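Local structure of surface glycan binding protein B (Bacteroides ovatus, 6E57) at residues F141-K149 and A212-L222; L158-G167 and Y198-Q209. The protein binds mixed-linkage beta-glucan, probably at the cell surface, and so takes part in the use of cereal beta-glucan by this gut bacterium. One frame throughout, in Å; residues are numbered along the deposited sequence.

Contact 1: F141-K149 and A212-L222; sequences FERIVSPGK and ADMVKVTNASL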
loop_
_atom_site.group_PDB
_atom_site.type_symbol
_atom_site.label_atom_id
_atom_site.label_comp_id
_atom_site.label_asym_id
_atom_site.label_seq_id
_atom_site.Cartn_x
_atom_site.Cartn_y
_atom_site.Cartn_z
ATOM N N PHE A 141 1.511 -1.426 -5.400
ATOM C CA PHE A 141 0.185 -1.418 -6.002
ATOM C C PHE A 141 0.220 -2.103 -7.378
ATOM O O PHE A 141 -0.668 -1.880 -8.202
ATOM C CB PHE A 141 -0.332 0.023 -6.061
ATOM C CG PHE A 141 -0.424 0.707 -4.717
ATOM C CD1 PHE A 141 -1.502 0.472 -3.869
ATOM C CD2 PHE A 141 0.567 1.582 -4.291
ATOM C CE1 PHE A 141 -1.587 1.098 -2.632
ATOM C CE2 PHE A 141 0.481 2.206 -3.053
ATOM C CZ PHE A 141 -0.596 1.964 -2.226
ATOM N N GLU A 142 1.214 -2.979 -7.594
ATOM C CA GLU A 142 1.502 -3.564 -8.913
ATOM C C GLU A 142 0.505 -4.685 -9.254
ATOM O O GLU A 142 0.414 -5.106 -10.409
ATOM C CB GLU A 142 2.947 -4.066 -8.980
ATOM C CG GLU A 142 3.221 -5.332 -8.182
ATOM C CD GLU A 142 3.569 -5.141 -6.713
ATOM O OE1 GLU A 142 3.620 -3.978 -6.255
ATOM O OE2 GLU A 142 3.793 -6.167 -6.029
ATOM N N ARG A 143 -0.240 -5.166 -8.251
ATOM C CA ARG A 143 -1.248 -6.214 -8.446
ATOM C C ARG A 143 -2.532 -5.641 -9.073
ATOM O O ARG A 143 -3.433 -6.397 -9.411
ATOM C CB ARG A 143 -1.548 -6.928 -7.123
ATOM C CG ARG A 143 -0.915 -8.307 -7.006
ATOM C CD ARG A 143 0.590 -8.291 -6.831
ATOM N NE ARG A 143 1.270 -9.543 -7.151
ATOM C CZ ARG A 143 0.928 -10.753 -6.709
ATOM N NH1 ARG A 143 -0.340 -11.074 -6.522
ATOM N NH2 ARG A 143 1.863 -11.656 -6.480
ATOM N N ILE A 144 -2.621 -4.315 -9.214
ATOM C CA ILE A 144 -3.698 -3.683 -9.974
ATOM C C ILE A 144 -3.207 -3.511 -11.417
ATOM O O ILE A 144 -2.255 -2.772 -11.667
ATOM C CB ILE A 144 -4.132 -2.354 -9.316
ATOM C CG1 ILE A 144 -4.691 -2.587 -7.909
ATOM C CG2 ILE A 144 -5.126 -1.605 -10.194
ATOM C CD1 ILE A 144 -4.680 -1.363 -7.032
ATOM N N VAL A 145 -3.863 -4.213 -12.350
ATOM C CA VAL A 145 -3.389 -4.371 -13.723
ATOM C C VAL A 145 -4.524 -4.025 -14.690
ATOM O O VAL A 145 -5.683 -3.947 -14.296
ATOM C CB VAL A 145 -2.864 -5.798 -13.971
ATOM C CG1 VAL A 145 -1.759 -6.164 -12.994
ATOM C CG2 VAL A 145 -3.974 -6.833 -13.926
ATOM N N SER A 146 -4.158 -3.837 -15.961
ATOM C CA SER A 146 -5.066 -3.391 -17.008
ATOM C C SER A 146 -4.951 -4.324 -18.211
ATOM O O SER A 146 -3.845 -4.692 -18.606
ATOM C CB SER A 146 -4.767 -1.960 -17.382
ATOM O OG SER A 146 -5.550 -1.540 -18.488
ATOM N N PRO A 147 -6.081 -4.734 -18.834
ATOM C CA PRO A 147 -6.042 -5.696 -19.936
ATOM C C PRO A 147 -5.390 -5.104 -21.193
ATOM O O PRO A 147 -5.733 -3.991 -21.602
ATOM C CB PRO A 147 -7.521 -6.037 -20.177
ATOM C CG PRO A 147 -8.268 -4.818 -19.686
ATOM C CD PRO A 147 -7.448 -4.289 -18.527
ATOM N N GLY A 148 -4.443 -5.857 -21.769
ATOM C CA GLY A 148 -3.678 -5.448 -22.945
ATOM C C GLY A 148 -2.297 -4.918 -22.587
ATOM O O GLY A 148 -1.406 -4.890 -23.436
ATOM N N LYS A 149 -2.119 -4.512 -21.324
ATOM C CA LYS A 149 -0.925 -3.809 -20.865
ATOM C C LYS A 149 -0.014 -4.773 -20.099
ATOM O O LYS A 149 -0.408 -5.888 -19.771
ATOM C CB LYS A 149 -1.322 -2.628 -19.974
ATOM C CG LYS A 149 -2.366 -1.704 -20.581
ATOM C CD LYS A 149 -2.266 -0.283 -20.089
ATOM C CE LYS A 149 -3.179 0.656 -20.843
ATOM N NZ LYS A 149 -2.970 2.061 -20.425
ATOM N N ALA A 212 0.382 -17.355 -6.044
ATOM C CA ALA A 212 0.913 -15.990 -6.070
ATOM C C ALA A 212 -0.186 -14.958 -5.772
ATOM O O ALA A 212 -0.088 -13.804 -6.200
ATOM C CB ALA A 212 1.560 -15.741 -7.409
ATOM N N ASP A 213 -1.219 -15.375 -5.028
ATOM C CA ASP A 213 -2.244 -14.482 -4.473
ATOM C C ASP A 213 -2.998 -13.770 -5.609
ATOM O O ASP A 213 -3.038 -14.271 -6.730
ATOM C CB ASP A 213 -1.623 -13.556 -3.420
ATOM C CG ASP A 213 -1.877 -14.022 -1.997
ATOM O OD1 ASP A 213 -3.040 -14.359 -1.691
ATOM O OD2 ASP A 213 -0.910 -14.055 -1.209
ATOM N N MET A 214 -3.614 -12.619 -5.296
ATOM C CA MET A 214 -4.661 -11.995 -6.113
ATOM C C MET A 214 -4.083 -10.914 -7.036
ATOM O O MET A 214 -3.100 -10.250 -6.707
ATOM C CB MET A 214 -5.721 -11.347 -5.218
ATOM C CG MET A 214 -6.385 -12.320 -4.270
ATOM S SD MET A 214 -7.109 -13.735 -5.133
ATOM C CE MET A 214 -8.359 -12.919 -6.123
ATOM N N VAL A 215 -4.743 -10.753 -8.190
ATOM C CA VAL A 215 -4.550 -9.650 -9.125
ATOM C C VAL A 215 -5.926 -9.028 -9.384
ATOM O O VAL A 215 -6.926 -9.736 -9.394
ATOM C CB VAL A 215 -3.883 -10.139 -10.427
ATOM C CG1 VAL A 215 -4.216 -9.258 -11.620
ATOM C CG2 VAL A 215 -2.374 -10.269 -10.273
ATOM N N LYS A 216 -5.962 -7.706 -9.582
ATOM C CA LYS A 216 -7.194 -6.973 -9.862
ATOM C C LYS A 216 -7.097 -6.330 -11.252
ATOM O O LYS A 216 -6.238 -5.486 -11.496
ATOM C CB LYS A 216 -7.448 -5.923 -8.776
ATOM C CG LYS A 216 -8.458 -4.846 -9.151
ATOM C CD LYS A 216 -9.045 -4.105 -7.968
ATOM C CE LYS A 216 -9.820 -2.877 -8.389
ATOM N NZ LYS A 216 -10.937 -2.601 -7.459
ATOM N N VAL A 217 -8.007 -6.738 -12.142
ATOM C CA VAL A 217 -8.077 -6.268 -13.521
ATOM C C VAL A 217 -9.151 -5.177 -13.611
ATOM O O VAL A 217 -10.307 -5.421 -13.266
ATOM C CB VAL A 217 -8.388 -7.430 -14.482
ATOM C CG1 VAL A 217 -8.391 -6.985 -15.937
ATOM C CG2 VAL A 217 -7.430 -8.592 -14.280
ATOM N N THR A 218 -8.758 -3.991 -14.093
ATOM C CA THR A 218 -9.672 -2.856 -14.258
ATOM C C THR A 218 -9.333 -2.084 -15.539
ATOM O O THR A 218 -8.162 -1.967 -15.917
ATOM C CB THR A 218 -9.636 -1.921 -13.041
ATOM O OG1 THR A 218 -10.544 -0.845 -13.277
ATOM C CG2 THR A 218 -8.259 -1.364 -12.755
ATOM N N ASN A 219 -10.383 -1.561 -16.185
ATOM C CA ASN A 219 -10.284 -0.644 -17.317
ATOM C C ASN A 219 -10.387 0.808 -16.834
ATOM O O ASN A 219 -10.125 1.735 -17.604
ATOM C CB ASN A 219 -11.380 -0.901 -18.352
ATOM C CG ASN A 219 -11.295 -2.278 -18.970
ATOM O OD1 ASN A 219 -10.308 -2.607 -19.622
ATOM N ND2 ASN A 219 -12.326 -3.085 -18.775
ATOM N N ALA A 220 -10.776 0.997 -15.566
ATOM C CA ALA A 220 -11.048 2.315 -15.017
ATOM C C ALA A 220 -9.738 3.083 -14.839
ATOM O O ALA A 220 -8.695 2.496 -14.532
ATOM C CB ALA A 220 -11.782 2.193 -13.705
ATOM N N SER A 221 -9.815 4.401 -15.047
ATOM C CA SER A 221 -8.777 5.317 -14.637
ATOM C C SER A 221 -8.811 5.421 -13.109
ATOM O O SER A 221 -9.645 6.133 -12.556
ATOM C CB SER A 221 -8.957 6.654 -15.302
ATOM O OG SER A 221 -9.110 6.497 -16.706
ATOM N N LEU A 222 -7.929 4.666 -12.444
ATOM C CA LEU A 222 -7.929 4.543 -10.993
ATOM C C LEU A 222 -6.680 5.221 -10.423
ATOM O O LEU A 222 -5.572 4.724 -10.580
ATOM C CB LEU A 222 -7.982 3.060 -10.611
ATOM C CG LEU A 222 -8.004 2.757 -9.114
ATOM C CD1 LEU A 222 -9.301 3.231 -8.485
ATOM C CD2 LEU A 222 -7.804 1.271 -8.862
#

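Contact 2: L158-G167 and Y198-Q209; sequences LQNVTAILLG and YRIVLQDADGNQ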
loop_
_atom_site.group_PDB
_atom_site.type_symbol
_atom_site.label_atom_id
_atom_site.label_comp_id
_atom_site.label_asym_id
_atom_site.label_seq_id
_atom_site.Cartn_x
_atom_site.Cartn_y
_atom_site.Cartn_z
ATOM N N LEU A 158 11.526 -16.123 -9.166
ATOM C CA LEU A 158 10.558 -15.909 -10.235
ATOM C C LEU A 158 11.202 -16.139 -11.607
ATOM O O LEU A 158 10.486 -16.200 -12.601
ATOM C CB LEU A 158 9.986 -14.493 -10.140
ATOM C CG LEU A 158 8.994 -14.250 -9.006
ATOM C CD1 LEU A 158 8.474 -12.822 -9.058
ATOM C CD2 LEU A 158 7.844 -15.239 -9.064
ATOM N N GLN A 159 12.536 -16.263 -11.659
ATOM C CA GLN A 159 13.241 -16.617 -12.900
ATOM C C GLN A 159 12.858 -18.033 -13.357
ATOM O O GLN A 159 13.085 -18.381 -14.510
ATOM C CB GLN A 159 14.761 -16.516 -12.742
ATOM C CG GLN A 159 15.357 -17.462 -11.709
ATOM C CD GLN A 159 15.819 -16.727 -10.474
ATOM O OE1 GLN A 159 15.017 -16.196 -9.705
ATOM N NE2 GLN A 159 17.129 -16.685 -10.284
ATOM N N ASN A 160 12.289 -18.836 -12.450
ATOM C CA ASN A 160 11.874 -20.213 -12.729
ATOM C C ASN A 160 10.582 -20.254 -13.558
ATOM O O ASN A 160 10.327 -21.250 -14.233
ATOM C CB ASN A 160 11.667 -21.007 -11.438
ATOM C CG ASN A 160 12.943 -21.220 -10.652
ATOM O OD1 ASN A 160 14.021 -20.809 -11.075
ATOM N ND2 ASN A 160 12.829 -21.873 -9.506
ATOM N N VAL A 161 9.776 -19.187 -13.499
ATOM C CA VAL A 161 8.402 -19.186 -14.017
ATOM C C VAL A 161 8.422 -19.109 -15.551
ATOM O O VAL A 161 8.958 -18.165 -16.116
ATOM C CB VAL A 161 7.586 -18.023 -13.421
ATOM C CG1 VAL A 161 6.142 -18.052 -13.901
ATOM C CG2 VAL A 161 7.645 -18.006 -11.900
ATOM N N THR A 162 7.800 -20.097 -16.208
ATOM C CA THR A 162 7.666 -20.128 -17.673
ATOM C C THR A 162 6.249 -19.724 -18.110
ATOM O O THR A 162 6.042 -19.388 -19.277
ATOM C CB THR A 162 8.029 -21.507 -18.236
ATOM O OG1 THR A 162 7.250 -22.492 -17.555
ATOM C CG2 THR A 162 9.500 -21.831 -18.093
ATOM N N ALA A 163 5.279 -19.764 -17.187
ATOM C CA ALA A 163 3.910 -19.342 -17.481
ATOM C C ALA A 163 3.201 -18.869 -16.206
ATOM O O ALA A 163 3.485 -19.344 -15.107
ATOM C CB ALA A 163 3.153 -20.466 -18.142
ATOM N N ILE A 164 2.280 -17.918 -16.384
ATOM C CA ILE A 164 1.363 -17.473 -15.348
ATOM C C ILE A 164 -0.060 -17.784 -15.819
ATOM O O ILE A 164 -0.402 -17.508 -16.967
ATOM C CB ILE A 164 1.536 -15.971 -15.047
ATOM C CG1 ILE A 164 2.968 -15.628 -14.631
ATOM C CG2 ILE A 164 0.524 -15.526 -14.001
ATOM C CD1 ILE A 164 3.276 -14.152 -14.664
ATOM N N LEU A 165 -0.870 -18.352 -14.919
ATOM C CA LEU A 165 -2.274 -18.656 -15.190
ATOM C C LEU A 165 -3.145 -17.561 -14.564
ATOM O O LEU A 165 -3.005 -17.248 -13.382
ATOM C CB LEU A 165 -2.622 -20.038 -14.621
ATOM C CG LEU A 165 -1.721 -21.193 -15.062
ATOM C CD1 LEU A 165 -2.213 -22.509 -14.481
ATOM C CD2 LEU A 165 -1.631 -21.284 -16.580
ATOM N N LEU A 166 -4.035 -16.984 -15.380
ATOM C CA LEU A 166 -4.904 -15.891 -14.976
ATOM C C LEU A 166 -6.283 -16.093 -15.610
ATOM O O LEU A 166 -6.451 -15.910 -16.821
ATOM C CB LEU A 166 -4.269 -14.569 -15.419
ATOM C CG LEU A 166 -4.743 -13.319 -14.679
ATOM C CD1 LEU A 166 -3.733 -12.194 -14.830
ATOM C CD2 LEU A 166 -6.112 -12.872 -15.166
ATOM N N GLY A 167 -7.251 -16.490 -14.776
ATOM C CA GLY A 167 -8.653 -16.629 -15.162
ATOM C C GLY A 167 -8.830 -17.379 -16.474
ATOM O O GLY A 167 -9.467 -16.878 -17.403
ATOM N N TYR A 198 -8.658 -11.941 -9.742
ATOM C CA TYR A 198 -8.259 -13.302 -10.115
ATOM C C TYR A 198 -7.113 -13.770 -9.214
ATOM O O TYR A 198 -6.230 -12.991 -8.894
ATOM C CB TYR A 198 -7.836 -13.359 -11.585
ATOM C CG TYR A 198 -8.877 -12.885 -12.568
ATOM C CD1 TYR A 198 -8.978 -11.545 -12.913
ATOM C CD2 TYR A 198 -9.758 -13.774 -13.166
ATOM C CE1 TYR A 198 -9.929 -11.099 -13.818
ATOM C CE2 TYR A 198 -10.717 -13.344 -14.070
ATOM C CZ TYR A 198 -10.801 -12.003 -14.400
ATOM O OH TYR A 198 -11.739 -11.571 -15.293
ATOM N N ARG A 199 -7.153 -15.045 -8.808
ATOM C CA ARG A 199 -6.051 -15.699 -8.093
ATOM C C ARG A 199 -5.102 -16.321 -9.127
ATOM O O ARG A 199 -5.498 -17.215 -9.871
ATOM C CB ARG A 199 -6.584 -16.755 -7.116
ATOM C CG ARG A 199 -5.511 -17.361 -6.221
ATOM C CD ARG A 199 -6.060 -18.301 -5.162
ATOM N NE ARG A 199 -6.811 -17.604 -4.130
ATOM C CZ ARG A 199 -6.269 -16.899 -3.140
ATOM N NH1 ARG A 199 -4.959 -16.736 -3.074
ATOM N NH2 ARG A 199 -7.046 -16.357 -2.219
ATOM N N ILE A 200 -3.857 -15.830 -9.170
ATOM C CA ILE A 200 -2.885 -16.230 -10.189
ATOM C C ILE A 200 -2.039 -17.391 -9.656
ATOM O O ILE A 200 -1.907 -17.583 -8.448
ATOM C CB ILE A 200 -2.000 -15.052 -10.646
ATOM C CG1 ILE A 200 -1.260 -14.384 -9.484
ATOM C CG2 ILE A 200 -2.815 -14.044 -11.444
ATOM C CD1 ILE A 200 0.008 -13.680 -9.898
ATOM N N VAL A 201 -1.468 -18.148 -10.598
ATOM C CA VAL A 201 -0.657 -19.321 -10.323
ATOM C C VAL A 201 0.586 -19.258 -11.222
ATOM O O VAL A 201 0.473 -18.965 -12.412
ATOM C CB VAL A 201 -1.472 -20.609 -10.553
ATOM C CG1 VAL A 201 -0.600 -21.857 -10.532
ATOM C CG2 VAL A 201 -2.611 -20.735 -9.552
ATOM N N LEU A 202 1.758 -19.524 -10.631
ATOM C CA LEU A 202 3.037 -19.561 -11.339
ATOM C C LEU A 202 3.348 -21.010 -11.720
ATOM O O LEU A 202 3.251 -21.892 -10.877
ATOM C CB LEU A 202 4.135 -19.005 -10.428
ATOM C CG LEU A 202 3.834 -17.665 -9.760
ATOM C CD1 LEU A 202 4.979 -17.257 -8.846
ATOM C CD2 LEU A 202 3.562 -16.587 -10.798
ATOM N N GLN A 203 3.742 -21.233 -12.980
ATOM C CA GLN A 203 3.990 -22.582 -13.507
ATOM C C GLN A 203 5.466 -22.733 -13.906
ATOM O O GLN A 203 6.046 -21.839 -14.514
ATOM C CB GLN A 203 3.060 -22.866 -14.689
ATOM C CG GLN A 203 3.290 -24.224 -15.341
ATOM C CD GLN A 203 2.080 -24.719 -16.097
ATOM O OE1 GLN A 203 1.005 -24.908 -15.530
ATOM N NE2 GLN A 203 2.251 -24.938 -17.390
ATOM N N ASP A 204 6.041 -23.893 -13.558
ATOM C CA ASP A 204 7.418 -24.290 -13.897
ATOM C C ASP A 204 7.484 -24.797 -15.342
ATOM O O ASP A 204 6.457 -24.988 -15.995
ATOM C CB ASP A 204 7.918 -25.413 -12.980
ATOM C CG ASP A 204 8.742 -24.952 -11.792
ATOM O OD1 ASP A 204 9.222 -23.800 -11.816
ATOM O OD2 ASP A 204 8.906 -25.761 -10.857
ATOM N N ALA A 205 8.716 -25.040 -15.806
ATOM C CA ALA A 205 8.983 -25.739 -17.063
ATOM C C ALA A 205 8.687 -27.237 -16.904
ATOM O O ALA A 205 8.361 -27.915 -17.881
ATOM C CB ALA A 205 10.414 -25.507 -17.479
ATOM N N ASP A 206 8.838 -27.743 -15.672
ATOM C CA ASP A 206 8.491 -29.116 -15.297
ATOM C C ASP A 206 6.970 -29.308 -15.310
ATOM O O ASP A 206 6.490 -30.385 -15.641
ATOM C CB ASP A 206 9.048 -29.476 -13.917
ATOM C CG ASP A 206 10.559 -29.608 -13.889
ATOM O OD1 ASP A 206 11.219 -28.979 -14.738
ATOM O OD2 ASP A 206 11.062 -30.350 -13.024
ATOM N N GLY A 207 6.227 -28.263 -14.927
ATOM C CA GLY A 207 4.763 -28.294 -14.877
ATOM C C GLY A 207 4.210 -27.998 -13.489
ATOM O O GLY A 207 2.998 -27.859 -13.332
ATOM N N ASN A 208 5.097 -27.901 -12.490
ATOM C CA ASN A 208 4.727 -27.627 -11.101
ATOM C C ASN A 208 4.083 -26.239 -11.001
ATOM O O ASN A 208 4.453 -25.321 -11.737
ATOM C CB ASN A 208 5.931 -27.709 -10.161
ATOM C CG ASN A 208 6.618 -29.055 -10.199
ATOM O OD1 ASN A 208 5.962 -30.094 -10.171
ATOM N ND2 ASN A 208 7.938 -29.047 -10.267
ATOM N N GLN A 209 3.137 -26.103 -10.064
ATOM C CA GLN A 209 2.347 -24.889 -9.899
ATOM C C GLN A 209 2.509 -24.355 -8.469
ATOM O O GLN A 209 2.614 -25.126 -7.517
ATOM C CB GLN A 209 0.889 -25.185 -10.247
ATOM C CG GLN A 209 0.710 -25.621 -11.694
ATOM C CD GLN A 209 -0.738 -25.657 -12.110
ATOM O OE1 GLN A 209 -1.633 -25.883 -11.297
ATOM N NE2 GLN A 209 -0.974 -25.438 -13.393
#

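Contact 1: F141-K149 and A212-L222
Bent at its second side-chain torsion (chi2 71°), Arg143 turns its chain back toward Ala212 in strand 209-217 and lays the edge of its guanidinium against that strand's backbone. NH1 and NH2 meet the single oxygen of Ala212 end-on; Arg143 NH1 lies 2.8 Å from Ala212 O. Arg143 NH1 also donates to Met214 O, 2.9 Å away. Both oxygens lie close to the guanidinium plane, although NH1 stands above the carbonyl plane of Met214. NH2 has a further partner in Ser136 OG, so rotation of the flat group is restrained from several directions.

From the carbonyl of Arg143 onward the backbones pair in parallel. Lys216 brackets Ile144: Lys216 N donates to Arg143 O at 2.9 Å, and Lys216 O accepts from Val145 N at 2.8 Å. The pairing continues from Thr218 N to Val145 O. This is the arrangement of a short edge strand, the first of its sheet in chain order, running parallel to the last strand of an immunoglobulin-like sandwich, a fold with which the strand order is consistent.

Side chains leave the pair on both faces. Val145 puts CG2 between its own backbone N and carbonyl carbon, where it meets CG1 of Val215. The same Val145 CG2 lies 3.9 Å from Val217 CG2. On the other face Ile144 CG2 packs 4.1 Å from Leu222 CD2, with Leu294 of the following part of the chain close by. Thr218 OG1 accepts from Ala220 N in an ST turn, while Asn242 binds Ser146 OG and the carbonyls of Thr218 and Ala220.

The chemistry implies a division of labour: where the short strand 144-145 offers no backbone partner, a charged side chain satisfies the carbonyls of Ala212 and Met214.

Contact 2: L158-G167 and Y198-Q209
Thr162 and Ala163 both face Gln203, making a classic beta bulge at one end of an antiparallel pair, in a sheet whose strand order is consistent with an immunoglobulin-like sandwich. Strands 163-166 and 196-203 are inner neighbours of that sheet; the axis of the second, taken over residues 198-203, comes within 4.7 Å of the first, and their directions are 159° apart.

Backbone hydrogen bonds set the register. At the bulge Gln203 O accepts from Thr162 N at 3.0 Å and more weakly from Ala163 N, while Gln203 N returns a bond to Ala163 O at 2.9 Å. One step on, Ile164 and Leu202 form a non-hydrogen-bonded pair. Leu165 and Val201 are joined again, Leu165 N lying 2.9 Å from Val201 O; the reciprocal bond is weak.

Apolar packing occupies the face of Ile164, Leu202 and Ile200. Ile164 and Leu202 run side by side and point the same way, with Ile164 CG1 4.0 Å from Leu202 CD2. The other branch of Leu202, CD1, meets Leu158 CD2 from the short 3-10 segment and approaches Val161 CG2. Leu153 and Leu185 touch this group from other strands, which makes it part of the buried core between strands.

Polar and apolar groups mix on the face of Leu165, Val201 and Gln203. Here Gln209 NE2 donates to Gln203 OE1 at 3.0 Å, the acceptor lying in the amide plane of Gln209, and this bond holds the two amides together beside Leu165 CD1.

An aromatic contact closes the far end. The CG of Leu166 is placed anti to its backbone N (chi1 -159°), and Leu166 CD2 sits over one face of the Tyr198 ring, 4.1 Å from its centroid and displaced toward the rim, in a CH-pi contact.

In the fold
Both contacts belong to one five-stranded sheet. Contact 1 joins one outermost strand, 144-145, to strand 209-217; contact 2 pairs the central strand 196-203 with 163-166, which lies next to the other edge strand. Strands 196-203 and 209-217 are neighbours, probably bonded through Val215 N and Tyr198 O, so the contacts, centres about 17 Å apart, are joined through neighbouring strands. Each is partly buried: in contact 1 the valines are buried, while in contact 2 Ile164, Ile200 and Leu202 are buried and the turn at Ala205-Asn208 is exposed. The parallel edge relies on an arginine as well as backbone; the antiparallel pair relies on backbone bonds and leucine-rich packing. Neither contains residues of the glycan pocket.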